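Long-range contacts in urea carboxylase (Thermus thermophilus, PDB 3OEP), which is of unknown function but, as a homologue of KipI and KipA with cyclophilin-like domains, appears to have been wrongly taken for an allophanate hydrolase: residues 82-87 with 197-202; 410-415 with 486-491; 289-294 with 334-339; 245-250 with 350-355. All coordinates share one frame; numbering follows the deposited sequence.

How the contacts relate
From the N terminus, contact 1 comes first: strands 77-83 and 194-199 meet and close the seven-stranded sheet of the first, cyclophilin-like half of the chain. Contact 4 then opens, linking the loop before helix 255-264 to the one before strand 366-368. Nested inside the stretch of chain that contact 4 closes lies contact 3, an antiparallel pairing within a five-stranded sheet, about 25 Å from contact 4 between centres. Contact 2 follows in series and joins strands 413-418 and 488-492 in a sheet with the same strand order as that of contact 1. Contacts 1, 2 and 3 each tie strands within a separate sheet, while contact 4 joins two loops near the centre of the chain.

Contact 1 of 4, residues 82-87 with 197-202; sequences VRYDGE and FLEAEG
Arg-83 reaches Gly-202 with the edge of its guanidinium group: NH2 donates to Gly-202 O at 2.8 Å in a nearly straight bond (168°), and the acceptor lies close to the guanidinium plane. A bend at chi3 (-50°) in an otherwise extended side chain brings the flat end round to this position. The neighbouring NH1 makes a salt bridge with Asp-85 OD2, 2.8 Å away, meeting that oxygen from above the carboxylate plane. A water held between Arg-83 NE and Gly-202 N adds a second tie to the same glycine, and NH2 also bonds Thr-204.

Tyr-84 presents a ring edge to Glu-199, its CD2 being 3.9 Å from Glu-199 CG, while the ring and carboxylate planes stand 79° apart. The Tyr-84 side chain crosses that of Phe-197 at about a right angle, with Tyr-84 OH 3.8 Å from Phe-197 CB; the polar partner of the hydroxyl is His-107. Glu-199 OE2 pairs with Lys-104 and accepts from a water that in turn accepts from Tyr-84 N.

In the backbone, Val-82 and Glu-199 form a parallel bridge. Val-82 N donates to Leu-198 O at 2.8 Å, and Ala-200 N to Val-82 O at 2.9 Å. This pairing joins the first and last strands of a seven-stranded sheet, in keeping with the cyclophilin-like family. Where the strands end, arginine and water take over from backbone pairing: a charged group, itself balanced by Asp-85, satisfies a carbonyl of the departing loop and probably helps to fix its course.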
loop_
_atom_site.group_PDB
_atom_site.type_symbol
_atom_site.label_atom_id
_atom_site.label_comp_id
_atom_site.label_asym_id
_atom_site.label_seq_id
_atom_site.Cartn_x
_atom_site.Cartn_y
_atom_site.Cartn_z
ATOM N N VAL A 82 22.184 13.905 13.017
ATOM C CA VAL A 82 22.675 13.077 11.911
ATOM C C VAL A 82 24.162 12.785 12.050
ATOM O O VAL A 82 24.952 13.692 12.333
ATOM C CB VAL A 82 22.470 13.786 10.555
ATOM C CG1 VAL A 82 22.933 12.894 9.386
ATOM C CG2 VAL A 82 21.033 14.182 10.389
ATOM N N ARG A 83 24.537 11.525 11.842
ATOM C CA ARG A 83 25.937 11.135 11.726
ATOM C C ARG A 83 26.251 11.089 10.230
ATOM O O ARG A 83 25.633 10.319 9.491
ATOM C CB ARG A 83 26.169 9.765 12.356
ATOM C CG ARG A 83 27.638 9.394 12.489
ATOM C CD ARG A 83 27.861 7.893 12.609
ATOM N NE ARG A 83 27.021 7.270 13.630
ATOM C CZ ARG A 83 26.122 6.306 13.424
ATOM N NH1 ARG A 83 25.896 5.797 12.211
ATOM N NH2 ARG A 83 25.430 5.839 14.456
ATOM N N TYR A 84 27.193 11.920 9.778
ATOM C CA TYR A 84 27.489 12.023 8.343
ATOM C C TYR A 84 28.535 10.991 7.949
ATOM O O TYR A 84 29.701 11.316 7.709
ATOM C CB TYR A 84 27.911 13.449 7.968
ATOM C CG TYR A 84 26.738 14.403 7.935
ATOM C CD1 TYR A 84 25.861 14.420 6.852
ATOM C CD2 TYR A 84 26.481 15.260 8.998
ATOM C CE1 TYR A 84 24.767 15.280 6.824
ATOM C CE2 TYR A 84 25.391 16.131 8.974
ATOM C CZ TYR A 84 24.542 16.135 7.882
ATOM O OH TYR A 84 23.465 16.981 7.847
ATOM N N ASP A 85 28.076 9.741 7.892
ATOM C CA ASP A 85 28.897 8.573 7.595
ATOM C C ASP A 85 28.398 7.868 6.334
ATOM O O ASP A 85 28.685 6.683 6.115
ATOM C CB ASP A 85 28.868 7.601 8.787
ATOM C CG ASP A 85 27.480 6.979 9.027
ATOM O OD1 ASP A 85 26.480 7.437 8.426
ATOM O OD2 ASP A 85 27.390 6.017 9.828
ATOM N N GLY A 86 27.654 8.600 5.503
ATOM C CA GLY A 86 27.004 8.016 4.345
ATOM C C GLY A 86 27.986 7.436 3.346
ATOM O O GLY A 86 29.055 8.007 3.101
ATOM N N GLU A 87 27.607 6.300 2.765
ATOM C CA GLU A 87 28.462 5.569 1.829
ATOM C C GLU A 87 28.800 6.394 0.581
ATOM O O GLU A 87 29.840 6.181 -0.026
ATOM C CB GLU A 87 27.783 4.254 1.421
ATOM C CG GLU A 87 28.647 3.297 0.602
ATOM C CD GLU A 87 27.930 1.993 0.272
ATOM O OE1 GLU A 87 27.227 1.451 1.150
ATOM O OE2 GLU A 87 28.069 1.509 -0.873
ATOM N N PHE A 197 18.584 19.660 10.178
ATOM C CA PHE A 197 19.551 18.616 10.444
ATOM C C PHE A 197 20.705 19.197 11.244
ATOM O O PHE A 197 21.076 20.363 11.068
ATOM C CB PHE A 197 20.093 18.037 9.138
ATOM C CG PHE A 197 19.086 17.237 8.358
ATOM C CD1 PHE A 197 18.863 15.909 8.646
ATOM C CD2 PHE A 197 18.381 17.814 7.318
ATOM C CE1 PHE A 197 17.946 15.163 7.914
ATOM C CE2 PHE A 197 17.453 17.074 6.588
ATOM C CZ PHE A 197 17.245 15.751 6.891
ATOM N N LEU A 198 21.273 18.380 12.121
ATOM C CA LEU A 198 22.396 18.800 12.947
ATOM C C LEU A 198 23.376 17.654 13.119
ATOM O O LEU A 198 22.984 16.568 13.527
ATOM C CB LEU A 198 21.880 19.248 14.308
ATOM C CG LEU A 198 22.928 19.741 15.299
ATOM C CD1 LEU A 198 23.597 21.009 14.785
ATOM C CD2 LEU A 198 22.265 19.972 16.647
ATOM N N GLU A 199 24.652 17.891 12.815
ATOM C CA GLU A 199 25.658 16.849 12.954
ATOM C C GLU A 199 25.765 16.460 14.427
ATOM O O GLU A 199 25.817 17.324 15.310
ATOM C CB GLU A 199 27.025 17.295 12.424
ATOM C CG GLU A 199 28.064 16.170 12.457
ATOM C CD GLU A 199 29.368 16.530 11.762
ATOM O OE1 GLU A 199 29.723 17.723 11.727
ATOM O OE2 GLU A 199 30.045 15.607 11.261
ATOM N N ALA A 200 25.795 15.157 14.679
ATOM C CA ALA A 200 25.837 14.636 16.036
ATOM C C ALA A 200 26.458 13.252 16.072
ATOM O O ALA A 200 26.518 12.549 15.055
ATOM C CB ALA A 200 24.418 14.580 16.617
ATOM N N GLU A 201 26.893 12.866 17.265
ATOM C CA GLU A 201 27.371 11.515 17.530
ATOM C C GLU A 201 26.282 10.748 18.263
ATOM O O GLU A 201 25.455 11.329 18.975
ATOM C CB GLU A 201 28.641 11.562 18.381
ATOM C CG GLU A 201 29.829 12.146 17.646
ATOM C CD GLU A 201 31.113 12.117 18.454
ATOM O OE1 GLU A 201 31.063 11.809 19.667
ATOM O OE2 GLU A 201 32.179 12.410 17.871
ATOM N N GLY A 202 26.271 9.438 18.075
ATOM C CA GLY A 202 25.315 8.587 18.760
ATOM C C GLY A 202 25.140 7.278 18.032
ATOM O O GLY A 202 25.621 7.122 16.906
HETATM O O HOH W 1 28.584 8.421 16.162
HETATM O O HOH W 2 29.209 13.077 11.412
#

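Contact 2 of 4, residues 410-415 with 486-491; sequences SGPFRV and GVEIHF
Phe-413 and Ile-489 form an antiparallel hydrogen-bonded pair: Phe-413 N donates to Ile-489 O at 2.9 Å, and Ile-489 N returns a bond to Phe-413 O at 2.8 Å. The N-to-C directions of strands 413-415 and 488-491 differ by 136°, so the antiparallel strands are strongly twisted. Two further bonds, Val-415 N to Val-487 O and Gly-486 N to Val-415 O, carry the pairing on. In this cyclophilin-like domain strand 488-492 lies between 413-418, joined to it here, and 390-396, with which it closes the seven-stranded sheet.

On the buried face Phe-491 turns its edge to the ring face of Phe-413, an offset edge-to-face stack with planes at 67°; Leu-408 of helix 402-408 touches both phenylalanine side chains. The other face is polar. A bend at chi2 (-81°) in Glu-488 places OE1 3.4 Å from Pro-412 CB and OE2 3.6 Å from Arg-414 CD. Instead of a direct salt bridge, a water accepts from Arg-414 NH2 and donates to Glu-488 OE2, 2.8 Å from each. With an alanine in place of Glu-488, that water would probably lose its acceptor and the nearby Arg-414 its opposite charge. Arg-414 NH1 binds a glycerol, probably from the crystallisation liquor.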
loop_
_atom_site.group_PDB
_atom_site.type_symbol
_atom_site.label_atom_id
_atom_site.label_comp_id
_atom_site.label_asym_id
_atom_site.label_seq_id
_atom_site.Cartn_x
_atom_site.Cartn_y
_atom_site.Cartn_z
ATOM N N SER A 410 -3.413 -1.446 -28.183
ATOM C CA SER A 410 -2.987 -1.845 -29.537
ATOM C C SER A 410 -2.855 -3.351 -29.765
ATOM O O SER A 410 -2.921 -3.817 -30.906
ATOM C CB SER A 410 -1.668 -1.156 -29.909
ATOM O OG SER A 410 -0.566 -1.690 -29.194
ATOM N N GLY A 411 -2.657 -4.102 -28.688
ATOM C CA GLY A 411 -2.501 -5.547 -28.763
ATOM C C GLY A 411 -2.444 -6.134 -27.366
ATOM O O GLY A 411 -2.455 -5.393 -26.385
ATOM N N PRO A 412 -2.370 -7.471 -27.266
ATOM C CA PRO A 412 -2.389 -8.114 -25.957
ATOM C C PRO A 412 -1.118 -7.894 -25.134
ATOM O O PRO A 412 -0.005 -7.830 -25.679
ATOM C CB PRO A 412 -2.555 -9.600 -26.293
ATOM C CG PRO A 412 -2.038 -9.741 -27.671
ATOM C CD PRO A 412 -2.341 -8.452 -28.365
ATOM N N PHE A 413 -1.311 -7.774 -23.827
ATOM C CA PHE A 413 -0.235 -7.817 -22.861
ATOM C C PHE A 413 -0.308 -9.159 -22.140
ATOM O O PHE A 413 -1.294 -9.893 -22.262
ATOM C CB PHE A 413 -0.352 -6.660 -21.870
ATOM C CG PHE A 413 0.004 -5.327 -22.461
ATOM C CD1 PHE A 413 -0.881 -4.665 -23.305
ATOM C CD2 PHE A 413 1.231 -4.747 -22.195
ATOM C CE1 PHE A 413 -0.541 -3.434 -23.861
ATOM C CE2 PHE A 413 1.576 -3.521 -22.751
ATOM C CZ PHE A 413 0.686 -2.866 -23.587
ATOM N N ARG A 414 0.749 -9.475 -21.407
ATOM C CA ARG A 414 0.849 -10.723 -20.671
ATOM C C ARG A 414 1.385 -10.405 -19.279
ATOM O O ARG A 414 2.297 -9.593 -19.140
ATOM C CB ARG A 414 1.802 -11.669 -21.410
ATOM C CG ARG A 414 1.795 -13.101 -20.922
ATOM C CD ARG A 414 2.597 -13.999 -21.866
ATOM N NE ARG A 414 4.039 -13.732 -21.800
ATOM C CZ ARG A 414 4.756 -13.073 -22.711
ATOM N NH1 ARG A 414 6.057 -12.910 -22.513
ATOM N NH2 ARG A 414 4.204 -12.579 -23.816
ATOM N N VAL A 415 0.822 -11.035 -18.251
ATOM C CA VAL A 415 1.272 -10.793 -16.881
ATOM C C VAL A 415 2.647 -11.436 -16.677
ATOM O O VAL A 415 2.827 -12.616 -16.948
ATOM C CB VAL A 415 0.292 -11.378 -15.847
ATOM C CG1 VAL A 415 0.855 -11.249 -14.425
ATOM C CG2 VAL A 415 -1.071 -10.691 -15.947
ATOM N N GLY A 486 1.495 -15.115 -17.058
ATOM C CA GLY A 486 1.027 -15.770 -18.278
ATOM C C GLY A 486 -0.387 -15.424 -18.699
ATOM O O GLY A 486 -0.767 -15.678 -19.848
ATOM N N VAL A 487 -1.168 -14.848 -17.790
ATOM C CA VAL A 487 -2.527 -14.412 -18.130
ATOM C C VAL A 487 -2.466 -13.311 -19.182
ATOM O O VAL A 487 -1.688 -12.355 -19.063
ATOM C CB VAL A 487 -3.321 -13.945 -16.891
ATOM C CG1 VAL A 487 -4.679 -13.339 -17.314
ATOM C CG2 VAL A 487 -3.529 -15.122 -15.923
ATOM N N GLU A 488 -3.285 -13.459 -20.220
ATOM C CA GLU A 488 -3.348 -12.481 -21.291
ATOM C C GLU A 488 -4.284 -11.348 -20.891
ATOM O O GLU A 488 -5.364 -11.590 -20.334
ATOM C CB GLU A 488 -3.807 -13.139 -22.592
ATOM C CG GLU A 488 -2.799 -14.137 -23.159
ATOM C CD GLU A 488 -1.665 -13.475 -23.938
ATOM O OE1 GLU A 488 -1.955 -12.645 -24.826
ATOM O OE2 GLU A 488 -0.484 -13.804 -23.684
ATOM N N ILE A 489 -3.848 -10.121 -21.173
ATOM C CA ILE A 489 -4.584 -8.907 -20.825
ATOM C C ILE A 489 -4.921 -8.127 -22.094
ATOM O O ILE A 489 -4.045 -7.875 -22.919
ATOM C CB ILE A 489 -3.752 -7.994 -19.896
ATOM C CG1 ILE A 489 -3.266 -8.760 -18.659
ATOM C CG2 ILE A 489 -4.568 -6.771 -19.475
ATOM C CD1 ILE A 489 -4.385 -9.336 -17.810
ATOM N N HIS A 490 -6.189 -7.750 -22.238
ATOM C CA HIS A 490 -6.660 -6.937 -23.348
ATOM C C HIS A 490 -7.261 -5.666 -22.757
ATOM O O HIS A 490 -8.255 -5.728 -22.028
ATOM C CB HIS A 490 -7.727 -7.696 -24.143
ATOM C CG HIS A 490 -7.274 -9.034 -24.640
ATOM N ND1 HIS A 490 -6.642 -9.200 -25.853
ATOM C CD2 HIS A 490 -7.365 -10.268 -24.090
ATOM C CE1 HIS A 490 -6.359 -10.478 -26.028
ATOM N NE2 HIS A 490 -6.788 -11.148 -24.973
ATOM N N PHE A 491 -6.644 -4.525 -23.046
ATOM C CA PHE A 491 -7.149 -3.240 -22.585
ATOM C C PHE A 491 -8.125 -2.686 -23.613
ATOM O O PHE A 491 -7.872 -2.773 -24.823
ATOM C CB PHE A 491 -6.015 -2.240 -22.384
ATOM C CG PHE A 491 -5.122 -2.546 -21.209
ATOM C CD1 PHE A 491 -5.611 -2.468 -19.915
ATOM C CD2 PHE A 491 -3.783 -2.871 -21.399
ATOM C CE1 PHE A 491 -4.788 -2.722 -18.831
ATOM C CE2 PHE A 491 -2.953 -3.130 -20.319
ATOM C CZ PHE A 491 -3.455 -3.050 -19.035
HETATM O O HOH W 3 -4.617 -4.333 -25.094
HETATM O O HOH W 4 1.659 -12.624 -25.003
#

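Contact 3 of 4, residues 289-294 with 334-339; sequences LVAAFA and LAVAGG
Leu-334 lies against Ala-291 and Ala-292 through one methyl of its branched end. From CB the chain goes on to CG, set opposite the backbone N (chi1 -176°), and both atoms pass by Ala-292 O at greater distance than the methyl beyond them. At the tip CD1 makes the contact, 3.5 Å from Ala-292 O and 4.1 Å from Ala-291 CB, whereas CD2 lies farther from strand 289-294. On the same face, the small Ala-291 CB also meets Val-336 CG1 at 4.2 Å, so a single methyl group is shared by two larger neighbours.

The backbone holds this packing in place. Ala-292 and Ala-335 form an antiparallel hydrogen-bonded pair, Ala-292 N to Ala-335 O at 2.9 Å and the reverse bond from Ala-335 N to Ala-292 O. Ala-337 N then donates to Val-290 O, also at 2.9 Å. Just beyond, a type II turn runs from Val-336 to Gly-339; the backbone angles of Gly-338 would press a side chain against the preceding carbonyl O, which calls for glycine, and Asn-267 bonds both Val-336 O and Gly-338 N.

Both strands are internal to a five-stranded antiparallel sheet, 331-336 also pairing with 273-277 and 289-295 with 311-315. Helix 255-264 packs on the Ala-292 and Ala-335 face, while Phe-313 and Trp-315 of strand 311-315 touch Ala-291.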
loop_
_atom_site.group_PDB
_atom_site.type_symbol
_atom_site.label_atom_id
_atom_site.label_comp_id
_atom_site.label_asym_id
_atom_site.label_seq_id
_atom_site.Cartn_x
_atom_site.Cartn_y
_atom_site.Cartn_z
ATOM N N LEU A 289 -16.770 -24.807 14.134
ATOM C CA LEU A 289 -16.916 -23.533 13.436
ATOM C C LEU A 289 -17.837 -23.679 12.243
ATOM O O LEU A 289 -17.971 -24.766 11.684
ATOM C CB LEU A 289 -15.556 -23.057 12.898
ATOM C CG LEU A 289 -14.474 -22.744 13.921
ATOM C CD1 LEU A 289 -13.120 -22.590 13.237
ATOM C CD2 LEU A 289 -14.837 -21.490 14.707
ATOM N N VAL A 290 -18.464 -22.573 11.859
ATOM C CA VAL A 290 -19.043 -22.459 10.541
ATOM C C VAL A 290 -18.174 -21.467 9.789
ATOM O O VAL A 290 -17.938 -20.344 10.250
ATOM C CB VAL A 290 -20.508 -22.041 10.574
ATOM C CG1 VAL A 290 -21.025 -21.767 9.161
ATOM C CG2 VAL A 290 -21.330 -23.139 11.231
ATOM N N ALA A 291 -17.642 -21.924 8.664
ATOM C CA ALA A 291 -16.719 -21.144 7.864
ATOM C C ALA A 291 -17.199 -21.108 6.423
ATOM O O ALA A 291 -18.056 -21.897 6.025
ATOM C CB ALA A 291 -15.304 -21.754 7.952
ATOM N N ALA A 292 -16.665 -20.180 5.637
ATOM C CA ALA A 292 -16.991 -20.115 4.219
ATOM C C ALA A 292 -15.742 -19.831 3.411
ATOM O O ALA A 292 -14.884 -19.053 3.832
ATOM C CB ALA A 292 -18.037 -19.049 3.947
ATOM N N PHE A 293 -15.668 -20.477 2.252
ATOM C CA PHE A 293 -14.565 -20.350 1.329
ATOM C C PHE A 293 -15.080 -19.674 0.063
ATOM O O PHE A 293 -16.128 -20.045 -0.466
ATOM C CB PHE A 293 -13.989 -21.736 1.025
ATOM C CG PHE A 293 -12.998 -21.748 -0.096
ATOM C CD1 PHE A 293 -13.141 -22.638 -1.155
ATOM C CD2 PHE A 293 -11.931 -20.861 -0.109
ATOM C CE1 PHE A 293 -12.232 -22.649 -2.199
ATOM C CE2 PHE A 293 -11.016 -20.867 -1.154
ATOM C CZ PHE A 293 -11.173 -21.760 -2.201
ATOM N N ALA A 294 -14.374 -18.638 -0.386
ATOM C CA ALA A 294 -14.734 -17.932 -1.612
ATOM C C ALA A 294 -13.464 -17.486 -2.323
ATOM O O ALA A 294 -12.368 -17.573 -1.766
ATOM C CB ALA A 294 -15.639 -16.737 -1.314
ATOM N N LEU A 334 -11.081 -17.177 3.394
ATOM C CA LEU A 334 -11.754 -18.004 4.383
ATOM C C LEU A 334 -12.313 -17.094 5.463
ATOM O O LEU A 334 -11.558 -16.400 6.141
ATOM C CB LEU A 334 -10.785 -19.011 4.989
ATOM C CG LEU A 334 -11.384 -20.014 5.977
ATOM C CD1 LEU A 334 -12.293 -20.994 5.253
ATOM C CD2 LEU A 334 -10.263 -20.738 6.720
ATOM N N ALA A 335 -13.637 -17.101 5.605
ATOM C CA ALA A 335 -14.331 -16.358 6.652
ATOM C C ALA A 335 -14.847 -17.331 7.702
ATOM O O ALA A 335 -15.093 -18.501 7.406
ATOM C CB ALA A 335 -15.480 -15.567 6.060
ATOM N N VAL A 336 -14.993 -16.845 8.930
ATOM C CA VAL A 336 -15.597 -17.628 10.002
ATOM C C VAL A 336 -16.720 -16.828 10.636
ATOM O O VAL A 336 -16.623 -15.608 10.779
ATOM C CB VAL A 336 -14.562 -18.047 11.073
ATOM C CG1 VAL A 336 -13.488 -18.941 10.442
ATOM C CG2 VAL A 336 -13.940 -16.830 11.732
ATOM N N ALA A 337 -17.793 -17.522 11.006
ATOM C CA ALA A 337 -18.948 -16.881 11.616
ATOM C C ALA A 337 -18.497 -16.131 12.865
ATOM O O ALA A 337 -17.895 -16.729 13.768
ATOM C CB ALA A 337 -20.001 -17.917 11.967
ATOM N N GLY A 338 -18.782 -14.831 12.902
ATOM C CA GLY A 338 -18.348 -13.964 13.988
ATOM C C GLY A 338 -17.141 -13.102 13.648
ATOM O O GLY A 338 -16.916 -12.076 14.295
ATOM N N GLY A 339 -16.373 -13.505 12.636
ATOM C CA GLY A 339 -15.162 -12.778 12.232
ATOM C C GLY A 339 -13.990 -13.066 13.150
ATOM O O GLY A 339 -14.157 -13.645 14.228
#

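Contact 4 of 4, residues 245-250 with 350-355; sequences LGLARS and SPDLRG
Asp-352, a buried acid, takes the backbone N-H of Ala-248, linking two segments without regular secondary structure. Its OD2 accepts from Ala-248 N at 2.9 Å, on the syn side and 28° out of the carboxylate plane. The CG lies opposite the backbone N (chi1 -169°), which carries the acid across to the other segment, where Leu-247 CD2 packs 3.6 Å from OD2. A water gives a further bond to OD2, at 2.7 Å, and another to Ala-248 O. A second water lies 2.9 Å from OD1 and also bonds Arg-354 NH2, whose guanidinium passes its edge by Ala-248 CB; Arg-354 NH1 goes to Asp-459 O. Asp-352 OD1 also accepts from Gly-355 N at 3.1 Å.

At the other end Ser-250 OG donates to Pro-351 O at 2.7 Å, in the carbonyl plane. Ser-350 turns its hydroxyl to Asp-236. An alanine in place of Asp-352 is likely to leave the Ala-248 N-H without its carboxylate partner and the N-H of Gly-355 without its acceptor. Near the centre of the chain, the contact joins the loop leading into helix 255-264 to that before strand 366-368; with OD1 bonded three residues on, Asp-352 forms an Asx motif.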
loop_
_atom_site.group_PDB
_atom_site.type_symbol
_atom_site.label_atom_id
_atom_site.label_comp_id
_atom_site.label_asym_id
_atom_site.label_seq_id
_atom_site.Cartn_x
_atom_site.Cartn_y
_atom_site.Cartn_z
ATOM N N LEU A 245 0.243 9.642 5.274
ATOM C CA LEU A 245 1.337 9.126 6.095
ATOM C C LEU A 245 2.123 8.026 5.394
ATOM O O LEU A 245 3.089 7.512 5.954
ATOM C CB LEU A 245 0.781 8.565 7.401
ATOM C CG LEU A 245 -0.026 9.538 8.261
ATOM C CD1 LEU A 245 -0.738 8.757 9.370
ATOM C CD2 LEU A 245 0.870 10.628 8.820
ATOM N N GLY A 246 1.702 7.646 4.188
ATOM C CA GLY A 246 2.323 6.538 3.472
ATOM C C GLY A 246 1.695 5.179 3.707
ATOM O O GLY A 246 2.259 4.167 3.306
ATOM N N LEU A 247 0.530 5.147 4.358
ATOM C CA LEU A 247 -0.125 3.889 4.688
ATOM C C LEU A 247 -1.028 3.449 3.549
ATOM O O LEU A 247 -1.917 4.190 3.128
ATOM C CB LEU A 247 -0.921 4.029 5.986
ATOM C CG LEU A 247 -0.070 4.313 7.222
ATOM C CD1 LEU A 247 -0.955 4.743 8.383
ATOM C CD2 LEU A 247 0.784 3.107 7.583
ATOM N N ALA A 248 -0.783 2.242 3.045
ATOM C CA ALA A 248 -1.536 1.699 1.914
ATOM C C ALA A 248 -2.978 1.386 2.301
ATOM O O ALA A 248 -3.291 1.206 3.479
ATOM C CB ALA A 248 -0.850 0.436 1.387
ATOM N N ARG A 249 -3.847 1.311 1.297
ATOM C CA ARG A 249 -5.233 0.911 1.496
ATOM C C ARG A 249 -5.302 -0.495 2.088
ATOM O O ARG A 249 -6.072 -0.754 3.013
ATOM C CB ARG A 249 -5.973 0.933 0.156
ATOM C CG ARG A 249 -7.407 0.433 0.194
ATOM C CD ARG A 249 -8.263 1.172 1.201
ATOM N NE ARG A 249 -7.952 2.592 1.227
ATOM C CZ ARG A 249 -8.258 3.459 0.268
ATOM N NH1 ARG A 249 -8.906 3.073 -0.830
ATOM N NH2 ARG A 249 -7.897 4.733 0.404
ATOM N N SER A 250 -4.493 -1.395 1.535
ATOM C CA SER A 250 -4.498 -2.796 1.940
ATOM C C SER A 250 -5.919 -3.367 1.787
ATOM O O SER A 250 -6.635 -2.996 0.861
ATOM C CB SER A 250 -3.937 -2.947 3.360
ATOM O OG SER A 250 -3.783 -4.311 3.729
ATOM N N SER A 350 -6.127 -4.419 8.914
ATOM C CA SER A 350 -5.408 -4.902 7.734
ATOM C C SER A 350 -3.909 -4.638 7.854
ATOM O O SER A 350 -3.485 -3.615 8.400
ATOM C CB SER A 350 -5.935 -4.265 6.442
ATOM O OG SER A 350 -7.207 -4.786 6.080
ATOM N N PRO A 351 -3.096 -5.557 7.330
ATOM C CA PRO A 351 -1.653 -5.374 7.420
ATOM C C PRO A 351 -1.128 -4.315 6.455
ATOM O O PRO A 351 -1.694 -4.105 5.381
ATOM C CB PRO A 351 -1.104 -6.745 7.036
ATOM C CG PRO A 351 -2.144 -7.350 6.188
ATOM C CD PRO A 351 -3.454 -6.846 6.712
ATOM N N ASP A 352 -0.061 -3.638 6.858
ATOM C CA ASP A 352 0.713 -2.821 5.932
ATOM C C ASP A 352 2.119 -3.366 6.013
ATOM O O ASP A 352 2.909 -2.930 6.853
ATOM C CB ASP A 352 0.691 -1.342 6.310
ATOM C CG ASP A 352 1.274 -0.458 5.215
ATOM O OD1 ASP A 352 2.293 -0.844 4.597
ATOM O OD2 ASP A 352 0.699 0.614 4.956
ATOM N N LEU A 353 2.421 -4.340 5.158
ATOM C CA LEU A 353 3.675 -5.076 5.269
ATOM C C LEU A 353 4.881 -4.170 5.008
ATOM O O LEU A 353 5.922 -4.326 5.644
ATOM C CB LEU A 353 3.685 -6.298 4.339
ATOM C CG LEU A 353 2.585 -7.341 4.547
ATOM C CD1 LEU A 353 2.792 -8.510 3.583
ATOM C CD2 LEU A 353 2.552 -7.826 5.988
ATOM N N ARG A 354 4.728 -3.206 4.099
ATOM C CA ARG A 354 5.752 -2.191 3.873
ATOM C C ARG A 354 6.083 -1.443 5.169
ATOM O O ARG A 354 7.252 -1.181 5.459
ATOM C CB ARG A 354 5.296 -1.207 2.781
ATOM C CG ARG A 354 6.356 -0.211 2.357
ATOM C CD ARG A 354 5.888 0.704 1.229
ATOM N NE ARG A 354 5.631 -0.027 -0.013
ATOM C CZ ARG A 354 4.432 -0.335 -0.512
ATOM N NH1 ARG A 354 4.357 -1.017 -1.657
ATOM N NH2 ARG A 354 3.305 0.026 0.098
ATOM N N GLY A 355 5.052 -1.113 5.945
ATOM C CA GLY A 355 5.225 -0.402 7.214
ATOM C C GLY A 355 5.439 -1.280 8.437
ATOM O O GLY A 355 5.463 -0.771 9.561
HETATM O O HOH W 5 2.759 1.301 2.674
HETATM O O HOH W 6 -1.910 0.651 5.644
#